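Local coordinates for protein bazooka, isoform C,LD29223p (Drosophila melanogaster, PDB 5OAK) that acts in cell polarity, its first PDZ domain binding the C-terminal PDZ-binding motif of Par6, at residues G20-L24 and L34-E39. Numbering follows the deposited sequence. Where two conformers were deposited one is given.
Sequences GLTAL and LVQHVE
Leu21 and Val35 meet on the buried face of an antiparallel beta hairpin in the Par3 PDZ part of this engineered fusion. In the given conformer Leu21 CD1 lies 3.5 Å from Val35 CG1, and the two side chains cross at about a right angle. Leu21 has CG trans to its backbone N (chi1 -175°), beside the carbonyl carbon, with CD1 reaching across to Val35. Buried Ala23 shares this face, and Ile55 packs on Leu21 and Val35. This is the tight side.

Backbone bonds join the strands. Thr22 N donates to His37 O at 2.9 Å, nearly straight. Thr22 O takes Gln36 N at 2.8 Å and, more weakly, His37 N at 3.4 Å. One carbonyl thus faces two N-H groups: a classic beta bulge. Leu24 and Leu34 pair through both their N and O atoms beyond it.

The other face is looser, and polar toward Glu39. Gln36 bends at chi2 (-65°), and its CG lies 3.8 Å from Leu24 CG. A glycine here, lacking the CB beside Thr22 O and the chain beside Leu24 CG, would probably leave the bulge freer to flex. Near Glu39, a water joins Thr22 OG1 (2.8 Å), in its given conformer, to Glu39 OE2 (2.6 Å). His37 ND1 gives Glu39 OE2 only a weak bond; Glu39 CD lies in the ring plane, at its edge.

Thr22 and Ala23 also pair with a strand of a neighbouring subunit. His116 and Leu117 of that subunit, in its fused Par6 motif, pack on Thr22 and Leu21. The fusion is engineered, so this mimics Par6 binding in the PDZ peptide groove. The chemistry implies a backbone-bonded hairpin, apolar inside, with a water bridge at the Glu39 end of its outer face.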
loop_
_atom_site.group_PDB
_atom_site.type_symbol
_atom_site.label_atom_id
_atom_site.label_comp_id
_atom_site.label_asym_id
_atom_site.label_seq_id
_atom_site.Cartn_x
_atom_site.Cartn_y
_atom_site.Cartn_z
ATOM N N GLY A 20 1.448 8.033 5.934
ATOM C CA GLY A 20 1.208 7.470 7.258
ATOM C C GLY A 20 1.089 5.960 7.323
ATOM O O GLY A 20 0.457 5.433 8.216
ATOM N N LEU A 21 1.723 5.246 6.402
ATOM C CA LEU A 21 1.641 3.778 6.199
ATOM C C LEU A 21 3.005 3.140 6.458
ATOM O O LEU A 21 3.970 3.603 5.810
ATOM C CB LEU A 21 1.227 3.454 4.720
ATOM C CG LEU A 21 0.982 2.017 4.323
ATOM C CD1 LEU A 21 -0.140 1.574 5.190
ATOM C CD2 LEU A 21 0.608 1.907 2.861
ATOM N N THR A 22 3.084 2.068 7.225
ATOM C CA THR A 22 4.245 1.214 7.228
ATOM C C THR A 22 3.782 -0.144 6.695
ATOM O O THR A 22 2.794 -0.654 7.177
ATOM C CB THR A 22 4.793 1.046 8.644
ATOM O OG1 THR A 22 5.173 2.327 9.142
ATOM C CG2 THR A 22 6.014 0.133 8.655
ATOM N N ALA A 23 4.482 -0.700 5.707
ATOM C CA ALA A 23 4.068 -1.956 5.100
ATOM C C ALA A 23 5.294 -2.792 4.842
ATOM O O ALA A 23 6.419 -2.319 4.728
ATOM C CB ALA A 23 3.345 -1.705 3.816
ATOM N N LEU A 24 5.061 -4.071 4.705
ATOM C CA LEU A 24 6.132 -4.996 4.369
ATOM C C LEU A 24 5.621 -6.054 3.410
ATOM O O LEU A 24 4.437 -6.372 3.404
ATOM C CB LEU A 24 6.695 -5.652 5.627
ATOM C CG LEU A 24 5.699 -6.400 6.506
ATOM C CD1 LEU A 24 5.853 -7.899 6.313
ATOM C CD2 LEU A 24 5.906 -6.023 7.964
ATOM N N LEU A 34 1.675 -6.199 3.361
ATOM C CA LEU A 34 0.950 -6.291 4.632
ATOM C C LEU A 34 1.096 -4.980 5.397
ATOM O O LEU A 34 2.191 -4.504 5.623
ATOM C CB LEU A 34 1.511 -7.470 5.445
ATOM C CG LEU A 34 0.847 -7.857 6.745
ATOM C CD1 LEU A 34 -0.594 -8.232 6.527
ATOM C CD2 LEU A 34 1.645 -9.042 7.298
ATOM N N VAL A 35 -0.013 -4.369 5.785
ATOM C CA VAL A 35 0.074 -3.112 6.532
ATOM C C VAL A 35 0.443 -3.392 7.993
ATOM O O VAL A 35 -0.259 -4.139 8.683
ATOM C CB VAL A 35 -1.267 -2.348 6.419
ATOM C CG1 VAL A 35 -1.228 -1.034 7.284
ATOM C CG2 VAL A 35 -1.546 -2.018 4.934
ATOM N N GLN A 36 1.553 -2.818 8.462
ATOM C CA GLN A 36 1.939 -3.032 9.851
ATOM C C GLN A 36 1.454 -1.906 10.751
ATOM O O GLN A 36 1.097 -2.129 11.903
ATOM C CB GLN A 36 3.458 -3.147 9.963
ATOM C CG GLN A 36 4.049 -4.355 9.263
ATOM C CD GLN A 36 3.599 -5.659 9.892
ATOM O OE1 GLN A 36 2.695 -6.323 9.391
ATOM N NE2 GLN A 36 4.235 -6.031 10.996
ATOM N N HIS A 37 1.385 -0.701 10.247
ATOM C CA HIS A 37 1.011 0.412 11.095
ATOM C C HIS A 37 0.424 1.507 10.255
ATOM O O HIS A 37 0.848 1.689 9.104
ATOM C CB HIS A 37 2.217 0.943 11.850
ATOM C CG HIS A 37 1.855 1.903 12.917
ATOM N ND1 HIS A 37 2.104 3.259 12.819
ATOM C CD2 HIS A 37 1.199 1.721 14.089
ATOM C CE1 HIS A 37 1.667 3.866 13.909
ATOM N NE2 HIS A 37 1.112 2.961 14.692
ATOM N N VAL A 38 -0.572 2.190 10.828
ATOM C CA VAL A 38 -1.188 3.344 10.189
ATOM C C VAL A 38 -1.148 4.467 11.232
ATOM O O VAL A 38 -1.630 4.299 12.380
ATOM C CB VAL A 38 -2.637 3.053 9.761
ATOM C CG1 VAL A 38 -3.239 4.281 9.112
ATOM C CG2 VAL A 38 -2.669 1.860 8.766
ATOM N N GLU A 39 -0.587 5.614 10.849
ATOM C CA GLU A 39 -0.412 6.718 11.790
ATOM C C GLU A 39 -1.749 7.383 12.058
ATOM O O GLU A 39 -2.508 7.653 11.120
ATOM C CB GLU A 39 0.571 7.731 11.210
ATOM C CG GLU A 39 2.003 7.224 10.927
ATOM C CD GLU A 39 2.724 6.645 12.120
ATOM O OE1 GLU A 39 2.487 7.078 13.274
ATOM O OE2 GLU A 39 3.563 5.761 11.878
HETATM O O HOH W 1 3.221 4.272 9.732
#